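Local coordinates for cupin type-2 domain-containing protein (Neisseria meningitidis, PDB 2I45) that is of unknown function but has the cupin fold and pairs with a second copy of itself, at residues I6-H11 against V51-E56; P21-I24 against F29-H32; M59-A64 against M69-G74. All coordinates share one frame; numbering follows the deposited sequence.

Contact 1: I6-H11 against V51-E56; sequences INLKQH and VLFAVE
Between L8 and V55, the nearest approach of the two backbones, the CA atoms remain 7.8 Å apart, so this contact between the short N-terminal helix and strand 51-56 is carried by side chains alone. It illustrates how a single leucine can join an N-terminal arm to a sheet. The CB of L8 points toward the strand, and its branch point CG and its methyl CD2 make separate contacts. CD2 meets F53 CE2 at 4.1 Å, coming to the ring at its edge and near its plane rather than over a face. CG faces V55 CG2 at 4.2 Å. That methyl is available because V55 holds CG1 anti to its backbone N (chi1 -177°), which places CG2 beside the N and on the side of the helix. Farther out, K9 NZ and E56 OE1 are 6.3 Å apart, a distance at which opposite charges may attract weakly without a salt bridge.

The leucine sits in the first turn of a helix whose N-cap is N7. The OD1 of N7 accepts from Q10 N at 3.0 Å with a nearly straight N-H (168°), the donor tilted out of the carbonyl plane. V96 of strand 92-99 touches both L8 and V55. I6 and N7 pair antiparallel with a strand of the second subunit, carrying a sheet across the interface. Strand 51-56 ends in a classic beta bulge, V55 and E56 both facing S94. F53 also meets F53 of the second subunit, their planes at about 55°, and packs on L8 of that subunit, which puts F53 and L8 at the subunit interface of a cupin beta-sandwich.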
loop_
_atom_site.group_PDB
_atom_site.type_symbol
_atom_site.label_atom_id
_atom_site.label_comp_id
_atom_site.label_asym_id
_atom_site.label_seq_id
_atom_site.Cartn_x
_atom_site.Cartn_y
_atom_site.Cartn_z
ATOM N N ILE B 6 5.753 9.269 -2.443
ATOM C CA ILE B 6 4.656 9.395 -3.348
ATOM C C ILE B 6 3.480 9.951 -2.548
ATOM O O ILE B 6 2.918 9.247 -1.707
ATOM C CB ILE B 6 4.223 8.014 -3.819
ATOM C CG1 ILE B 6 5.409 7.143 -4.206
ATOM C CG2 ILE B 6 3.248 8.117 -4.950
ATOM C CD1 ILE B 6 6.002 7.470 -5.516
ATOM N N ASN B 7 3.100 11.199 -2.788
ATOM C CA ASN B 7 1.840 11.632 -2.236
ATOM C C ASN B 7 0.658 11.224 -3.116
ATOM O O ASN B 7 0.228 11.927 -4.061
ATOM C CB ASN B 7 1.790 13.097 -1.896
ATOM C CG ASN B 7 0.586 13.420 -1.085
ATOM O OD1 ASN B 7 -0.567 13.239 -1.512
ATOM N ND2 ASN B 7 0.821 13.854 0.115
ATOM N N LEU B 8 0.161 10.048 -2.777
ATOM C CA LEU B 8 -1.061 9.502 -3.305
ATOM C C LEU B 8 -2.043 10.583 -3.682
ATOM O O LEU B 8 -2.284 10.745 -4.882
ATOM C CB LEU B 8 -1.658 8.484 -2.321
ATOM C CG LEU B 8 -1.328 6.983 -2.450
ATOM C CD1 LEU B 8 -0.024 6.607 -3.293
ATOM C CD2 LEU B 8 -1.382 6.265 -1.104
ATOM N N LYS B 9 -2.585 11.338 -2.715
ATOM C CA LYS B 9 -3.624 12.336 -3.038
ATOM C C LYS B 9 -3.222 13.263 -4.199
ATOM O O LYS B 9 -3.895 13.347 -5.234
ATOM C CB LYS B 9 -4.032 13.191 -1.827
ATOM C CG LYS B 9 -4.665 12.423 -0.643
ATOM C CD LYS B 9 -6.039 11.804 -0.956
ATOM C CE LYS B 9 -7.045 12.042 0.192
ATOM N NZ LYS B 9 -7.152 13.505 0.725
ATOM N N GLN B 10 -2.113 13.946 -4.041
ATOM C CA GLN B 10 -1.712 14.827 -5.083
ATOM C C GLN B 10 -1.462 14.096 -6.447
ATOM O O GLN B 10 -1.870 14.637 -7.483
ATOM C CB GLN B 10 -0.593 15.776 -4.623
ATOM C CG GLN B 10 0.782 15.383 -5.101
ATOM C CD GLN B 10 1.898 16.105 -4.360
ATOM O OE1 GLN B 10 3.075 15.953 -4.734
ATOM N NE2 GLN B 10 1.549 16.877 -3.301
ATOM N N HIS B 11 -0.859 12.897 -6.469
ATOM C CA HIS B 11 -0.745 12.168 -7.760
ATOM C C HIS B 11 -2.120 11.850 -8.401
ATOM O O HIS B 11 -2.333 11.939 -9.634
ATOM C CB HIS B 11 0.060 10.876 -7.613
ATOM C CG HIS B 11 1.531 11.075 -7.724
ATOM N ND1 HIS B 11 2.256 10.650 -8.804
ATOM C CD2 HIS B 11 2.420 11.662 -6.893
ATOM C CE1 HIS B 11 3.531 10.964 -8.640
ATOM N NE2 HIS B 11 3.658 11.586 -7.490
ATOM N N VAL B 51 -1.340 -5.741 -5.207
ATOM C CA VAL B 51 -1.997 -5.385 -3.983
ATOM C C VAL B 51 -2.830 -4.252 -4.473
ATOM O O VAL B 51 -2.391 -3.597 -5.386
ATOM C CB VAL B 51 -1.026 -4.898 -2.941
ATOM C CG1 VAL B 51 -1.808 -4.338 -1.744
ATOM C CG2 VAL B 51 -0.008 -6.054 -2.519
ATOM N N LEU B 52 -4.031 -4.041 -3.910
ATOM C CA LEU B 52 -4.944 -3.023 -4.374
ATOM C C LEU B 52 -5.322 -2.220 -3.189
ATOM O O LEU B 52 -5.688 -2.768 -2.147
ATOM C CB LEU B 52 -6.254 -3.614 -4.927
ATOM C CG LEU B 52 -6.534 -4.630 -6.082
ATOM C CD1 LEU B 52 -7.644 -4.113 -7.064
ATOM C CD2 LEU B 52 -5.306 -5.018 -6.827
ATOM N N PHE B 53 -5.265 -0.901 -3.300
ATOM C CA PHE B 53 -5.584 -0.169 -2.133
ATOM C C PHE B 53 -6.582 0.925 -2.510
ATOM O O PHE B 53 -6.356 1.695 -3.434
ATOM C CB PHE B 53 -4.303 0.285 -1.408
ATOM C CG PHE B 53 -4.533 1.372 -0.371
ATOM C CD1 PHE B 53 -5.437 1.193 0.660
ATOM C CD2 PHE B 53 -3.819 2.565 -0.430
ATOM C CE1 PHE B 53 -5.674 2.191 1.647
ATOM C CE2 PHE B 53 -4.034 3.567 0.505
ATOM C CZ PHE B 53 -4.993 3.386 1.570
ATOM N N ALA B 54 -7.710 0.961 -1.813
ATOM C CA ALA B 54 -8.782 1.811 -2.257
ATOM C C ALA B 54 -8.546 3.058 -1.556
ATOM O O ALA B 54 -9.052 3.261 -0.384
ATOM C CB ALA B 54 -10.100 1.268 -1.869
ATOM N N VAL B 55 -7.770 3.892 -2.245
ATOM C CA VAL B 55 -7.384 5.201 -1.692
ATOM C C VAL B 55 -8.605 6.046 -1.429
ATOM O O VAL B 55 -8.775 6.517 -0.338
ATOM C CB VAL B 55 -6.395 6.022 -2.542
ATOM C CG1 VAL B 55 -6.057 7.277 -1.819
ATOM C CG2 VAL B 55 -5.104 5.213 -2.845
ATOM N N GLU B 56 -9.467 6.226 -2.427
ATOM C CA GLU B 56 -10.695 7.055 -2.167
ATOM C C GLU B 56 -11.852 6.424 -2.924
ATOM O O GLU B 56 -11.615 5.916 -4.048
ATOM C CB GLU B 56 -10.497 8.489 -2.608
ATOM C CG GLU B 56 -11.719 9.281 -2.451
ATOM C CD GLU B 56 -11.614 10.670 -3.074
ATOM O OE1 GLU B 56 -10.603 10.905 -3.808
ATOM O OE2 GLU B 56 -12.547 11.505 -2.832
#

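Contact 2: P21-I24 against F29-H32; sequences PEII and FQFH
I23 and H32 have almost the same first torsion, chi1 -69° and -68°, which puts I23 CG1 and H32 CG anti to their own carbonyl carbons; because the residues are directly paired across the strands, the side chains then lie side by side, pointing the same way. The result is a CH-pi contact: I23 CG1 rests over one face of the H32 ring, 3.8 Å from its centroid, displaced toward the rim beside ND1 and CE1. The other branch, CG2, anti to the backbone N, turns the opposite way along the neighbouring strand and touches Q30 CG at 3.7 Å. One isoleucine therefore spans two residues of its partner, while P21 CB comes obliquely to the same imidazole.

Beneath these groups runs an antiparallel pairing. I23 faces H32 as a non-hydrogen-bonded pair, and I24 faces F31 as a hydrogen-bonded one. Both bonds of the latter are short: I24 N to F31 O is 2.6 Å, and F31 N to I24 O is also 2.6 Å. F31 O also takes a CA-H contact from I23 CA at 3.0 Å, and I24 O lies at the edge of the F31 ring. The side chains of I24 and F31 fall on the sheet face other than that of I23 and H32. There I98 of strand 92-99 and M76 of the second subunit help cover F31. The segments belong to the two arms of a beta hairpin, strands 22-26 and 29-37, the first of which is an outermost strand, within this chain, of the larger antiparallel sheet of the cupin fold.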
loop_
_atom_site.group_PDB
_atom_site.type_symbol
_atom_site.label_atom_id
_atom_site.label_comp_id
_atom_site.label_asym_id
_atom_site.label_seq_id
_atom_site.Cartn_x
_atom_site.Cartn_y
_atom_site.Cartn_z
ATOM N N PRO B 21 -4.229 4.490 -16.091
ATOM C CA PRO B 21 -3.284 4.372 -14.999
ATOM C C PRO B 21 -2.118 5.273 -15.263
ATOM O O PRO B 21 -1.655 5.330 -16.396
ATOM C CB PRO B 21 -2.824 2.905 -15.100
ATOM C CG PRO B 21 -3.056 2.534 -16.538
ATOM C CD PRO B 21 -4.348 3.220 -16.845
ATOM N N GLU B 22 -1.693 6.009 -14.249
ATOM C CA GLU B 22 -0.354 6.542 -14.209
ATOM C C GLU B 22 0.475 5.479 -13.477
ATOM O O GLU B 22 -0.004 4.858 -12.525
ATOM C CB GLU B 22 -0.324 7.876 -13.462
ATOM C CG GLU B 22 1.060 8.578 -13.455
ATOM C CD GLU B 22 1.186 9.869 -12.593
ATOM O OE1 GLU B 22 0.441 10.116 -11.569
ATOM O OE2 GLU B 22 2.096 10.641 -12.986
ATOM N N ILE B 23 1.694 5.249 -13.932
ATOM C CA ILE B 23 2.577 4.235 -13.365
ATOM C C ILE B 23 3.854 4.856 -12.814
ATOM O O ILE B 23 4.549 5.547 -13.561
ATOM C CB ILE B 23 3.086 3.304 -14.468
ATOM C CG1 ILE B 23 1.942 2.435 -14.996
ATOM C CG2 ILE B 23 4.274 2.507 -13.978
ATOM C CD1 ILE B 23 2.140 1.961 -16.490
ATOM N N ILE B 24 4.187 4.572 -11.545
ATOM C CA ILE B 24 5.445 5.038 -10.935
ATOM C C ILE B 24 6.382 3.862 -10.548
ATOM O O ILE B 24 5.901 2.824 -10.011
ATOM C CB ILE B 24 5.144 5.911 -9.697
ATOM C CG1 ILE B 24 4.010 6.912 -9.998
ATOM C CG2 ILE B 24 6.363 6.644 -9.229
ATOM C CD1 ILE B 24 3.572 7.669 -8.819
ATOM N N PHE B 29 9.622 -2.064 -7.049
ATOM C CA PHE B 29 8.163 -1.905 -7.033
ATOM C C PHE B 29 7.623 -1.021 -8.127
ATOM O O PHE B 29 8.239 -0.002 -8.471
ATOM C CB PHE B 29 7.689 -1.352 -5.713
ATOM C CG PHE B 29 7.751 -2.333 -4.605
ATOM C CD1 PHE B 29 6.861 -3.405 -4.565
ATOM C CD2 PHE B 29 8.690 -2.180 -3.586
ATOM C CE1 PHE B 29 6.916 -4.347 -3.521
ATOM C CE2 PHE B 29 8.747 -3.077 -2.518
ATOM C CZ PHE B 29 7.871 -4.175 -2.482
ATOM N N GLN B 30 6.464 -1.421 -8.656
ATOM C CA GLN B 30 5.735 -0.620 -9.618
ATOM C C GLN B 30 4.386 -0.162 -9.059
ATOM O O GLN B 30 3.632 -0.944 -8.500
ATOM C CB GLN B 30 5.504 -1.411 -10.864
ATOM C CG GLN B 30 5.120 -0.484 -11.960
ATOM C CD GLN B 30 5.297 -1.094 -13.343
ATOM O OE1 GLN B 30 4.365 -1.760 -13.835
ATOM N NE2 GLN B 30 6.482 -0.863 -13.990
ATOM N N PHE B 31 4.064 1.102 -9.201
ATOM C CA PHE B 31 2.739 1.564 -8.677
ATOM C C PHE B 31 1.923 2.046 -9.836
ATOM O O PHE B 31 2.422 2.811 -10.682
ATOM C CB PHE B 31 2.848 2.624 -7.580
ATOM C CG PHE B 31 3.773 2.237 -6.430
ATOM C CD1 PHE B 31 3.267 1.819 -5.202
ATOM C CD2 PHE B 31 5.139 2.283 -6.559
ATOM C CE1 PHE B 31 4.105 1.460 -4.126
ATOM C CE2 PHE B 31 5.972 1.894 -5.493
ATOM C CZ PHE B 31 5.447 1.504 -4.283
ATOM N N HIS B 32 0.691 1.539 -9.895
ATOM C CA HIS B 32 -0.293 1.998 -10.835
ATOM C C HIS B 32 -1.334 2.849 -10.063
ATOM O O HIS B 32 -1.872 2.418 -9.017
ATOM C CB HIS B 32 -0.939 0.794 -11.488
ATOM C CG HIS B 32 -0.027 0.014 -12.391
ATOM N ND1 HIS B 32 -0.304 -0.192 -13.727
ATOM C CD2 HIS B 32 1.157 -0.604 -12.155
ATOM C CE1 HIS B 32 0.669 -0.910 -14.273
ATOM N NE2 HIS B 32 1.569 -1.175 -13.338
#

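Contact 3: M59-A64 against M69-G74; sequences MAVDFA and MTIREG
The selenium of M69, a selenomethionine, approaches F63 from the rim: SE is 5.4 Å from the ring centroid and 87° off the ring normal, a Met-aromatic contact made at the edge and not over a face. It decorates a beta hairpin, strands 59-63 and 68-71, within the three-stranded antiparallel sheet of the cupin fold. M69 CG is anti to the backbone N, and this extended start carries the chain obliquely across the edge of the ring, with CB held at that edge, 3.9 Å from F63 CE2. One face of the ring is occupied by V61 CG1 of the same strand.

The backbone register alternates along the hairpin. M59 with I71, and V61 with M69, are hydrogen-bonded pairs, with A60 and T70 between them as a non-hydrogen-bonded pair. At the M59 end two bonds of 2.9 Å run M59 N to I71 O and I71 N to M59 O. At the other end V61 N to M69 O is 2.8 Å, whereas the return bond, M69 N to V61 O, is weak, its N-H angle falling to 128°.

M59, also a selenomethionine, places CG between its backbone N and carbonyl carbon (chi1 58°) and lies beside I71, pointing the same way; it also touches L52 and L95, apolar neighbours from the larger sheet. D62 is gripped by salt bridges to R86 and R88, while E4 and T5 of the second subunit pack on M69 and I71. Past the selenium, M69 CE bends back to F63, 4.1 Å from both CE2 and CZ.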
loop_
_atom_site.group_PDB
_atom_site.type_symbol
_atom_site.label_atom_id
_atom_site.label_comp_id
_atom_site.label_asym_id
_atom_site.label_seq_id
_atom_site.Cartn_x
_atom_site.Cartn_y
_atom_site.Cartn_z
HETATM N N MSE B 59 -14.892 0.027 -4.257
HETATM C CA MSE B 59 -14.871 -0.741 -5.470
HETATM C C MSE B 59 -15.156 -2.217 -5.114
HETATM O O MSE B 59 -15.290 -2.580 -3.941
HETATM C CB MSE B 59 -13.567 -0.504 -6.263
HETATM C CG MSE B 59 -12.341 -0.822 -5.534
HETATM SE SE MSE B 59 -10.711 -1.151 -6.651
HETATM C CE MSE B 59 -11.342 -2.705 -7.588
ATOM N N ALA B 60 -15.350 -3.051 -6.120
ATOM C CA ALA B 60 -15.404 -4.514 -5.913
ATOM C C ALA B 60 -14.566 -5.264 -6.945
ATOM O O ALA B 60 -14.143 -4.684 -7.946
ATOM C CB ALA B 60 -16.838 -5.035 -5.945
ATOM N N VAL B 61 -14.358 -6.551 -6.711
ATOM C CA VAL B 61 -13.707 -7.376 -7.700
ATOM C C VAL B 61 -14.447 -8.680 -7.726
ATOM O O VAL B 61 -14.532 -9.366 -6.698
ATOM C CB VAL B 61 -12.244 -7.642 -7.369
ATOM C CG1 VAL B 61 -11.603 -8.492 -8.515
ATOM C CG2 VAL B 61 -11.497 -6.351 -7.201
ATOM N N ASP B 62 -15.048 -8.987 -8.872
ATOM C CA ASP B 62 -15.560 -10.335 -9.161
ATOM C C ASP B 62 -14.430 -11.291 -9.561
ATOM O O ASP B 62 -13.541 -10.905 -10.328
ATOM C CB ASP B 62 -16.540 -10.229 -10.301
ATOM C CG ASP B 62 -17.718 -9.348 -9.953
ATOM O OD1 ASP B 62 -18.085 -9.324 -8.749
ATOM O OD2 ASP B 62 -18.293 -8.697 -10.877
ATOM N N PHE B 63 -14.474 -12.518 -9.043
ATOM C CA PHE B 63 -13.622 -13.606 -9.561
ATOM C C PHE B 63 -14.301 -14.743 -10.387
ATOM O O PHE B 63 -15.523 -14.970 -10.290
ATOM C CB PHE B 63 -12.871 -14.252 -8.430
ATOM C CG PHE B 63 -12.029 -13.300 -7.656
ATOM C CD1 PHE B 63 -10.709 -13.102 -7.991
ATOM C CD2 PHE B 63 -12.557 -12.611 -6.567
ATOM C CE1 PHE B 63 -9.888 -12.215 -7.223
ATOM C CE2 PHE B 63 -11.764 -11.707 -5.823
ATOM C CZ PHE B 63 -10.427 -11.517 -6.160
ATOM N N ALA B 64 -13.458 -15.486 -11.123
ATOM C CA ALA B 64 -13.881 -16.518 -12.077
ATOM C C ALA B 64 -14.525 -17.688 -11.373
ATOM O O ALA B 64 -15.294 -18.444 -11.953
ATOM C CB ALA B 64 -12.702 -16.994 -12.973
HETATM N N MSE B 69 -15.703 -9.569 -4.114
HETATM C CA MSE B 69 -14.935 -8.975 -3.014
HETATM C C MSE B 69 -15.085 -7.464 -2.998
HETATM O O MSE B 69 -14.700 -6.794 -3.951
HETATM C CB MSE B 69 -13.469 -9.292 -3.229
HETATM C CG MSE B 69 -12.549 -8.822 -2.157
HETATM SE SE MSE B 69 -10.653 -9.137 -2.673
HETATM C CE MSE B 69 -10.274 -10.987 -2.108
ATOM N N THR B 70 -15.632 -6.935 -1.917
ATOM C CA THR B 70 -15.722 -5.504 -1.712
ATOM C C THR B 70 -14.407 -4.929 -1.116
ATOM O O THR B 70 -13.880 -5.442 -0.141
ATOM C CB THR B 70 -16.921 -5.195 -0.785
ATOM O OG1 THR B 70 -18.087 -5.844 -1.312
ATOM C CG2 THR B 70 -17.177 -3.702 -0.687
ATOM N N ILE B 71 -13.871 -3.886 -1.754
ATOM C CA ILE B 71 -12.757 -3.105 -1.225
ATOM C C ILE B 71 -13.236 -1.667 -0.997
ATOM O O ILE B 71 -13.445 -0.934 -1.988
ATOM C CB ILE B 71 -11.560 -3.119 -2.180
ATOM C CG1 ILE B 71 -11.255 -4.548 -2.623
ATOM C CG2 ILE B 71 -10.347 -2.448 -1.489
ATOM C CD1 ILE B 71 -10.078 -4.685 -3.597
ATOM N N ARG B 72 -13.456 -1.272 0.273
ATOM C CA ARG B 72 -14.060 0.063 0.550
ATOM C C ARG B 72 -12.944 1.005 0.772
ATOM O O ARG B 72 -11.866 0.568 1.067
ATOM C CB ARG B 72 -15.035 0.107 1.738
ATOM C CG ARG B 72 -15.890 -1.130 1.884
ATOM C CD ARG B 72 -16.912 -1.068 3.040
ATOM N NE ARG B 72 -18.102 -1.734 2.500
ATOM C CZ ARG B 72 -18.456 -3.017 2.684
ATOM N NH1 ARG B 72 -17.762 -3.825 3.494
ATOM N NH2 ARG B 72 -19.540 -3.483 2.053
ATOM N N GLU B 73 -13.181 2.302 0.587
ATOM C CA GLU B 73 -12.203 3.319 0.976
ATOM C C GLU B 73 -11.460 2.898 2.215
ATOM O O GLU B 73 -12.046 2.741 3.270
ATOM C CB GLU B 73 -12.852 4.655 1.257
ATOM C CG GLU B 73 -11.822 5.691 1.567
ATOM C CD GLU B 73 -12.322 7.092 1.374
ATOM O OE1 GLU B 73 -12.602 7.801 2.394
ATOM O OE2 GLU B 73 -12.433 7.481 0.187
ATOM N N GLY B 74 -10.166 2.669 2.069
ATOM C CA GLY B 74 -9.311 2.536 3.257
ATOM C C GLY B 74 -8.802 1.112 3.370
ATOM O O GLY B 74 -8.163 0.794 4.370
#

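From the N terminus, the chain passes I6-H11 and then enters the hairpin of contact 2, a short loop that opens and closes before strand 51-56 returns to the short N-terminal helix. Contact 2 thus lies wholly within the long loop that contact 1 closes, and the two touch where H11 and I6 pack on I24. Contact 3 follows in series as a second short hairpin loop. It meets contact 1 at the strand end, where G74 N probably donates to A54 O, but its nearest atoms stay about 10 Å from contact 2, on the opposite side of the chain's centre. Together they link the N-terminal arm, the larger sheet and the smaller sheet, and all three touch the second subunit.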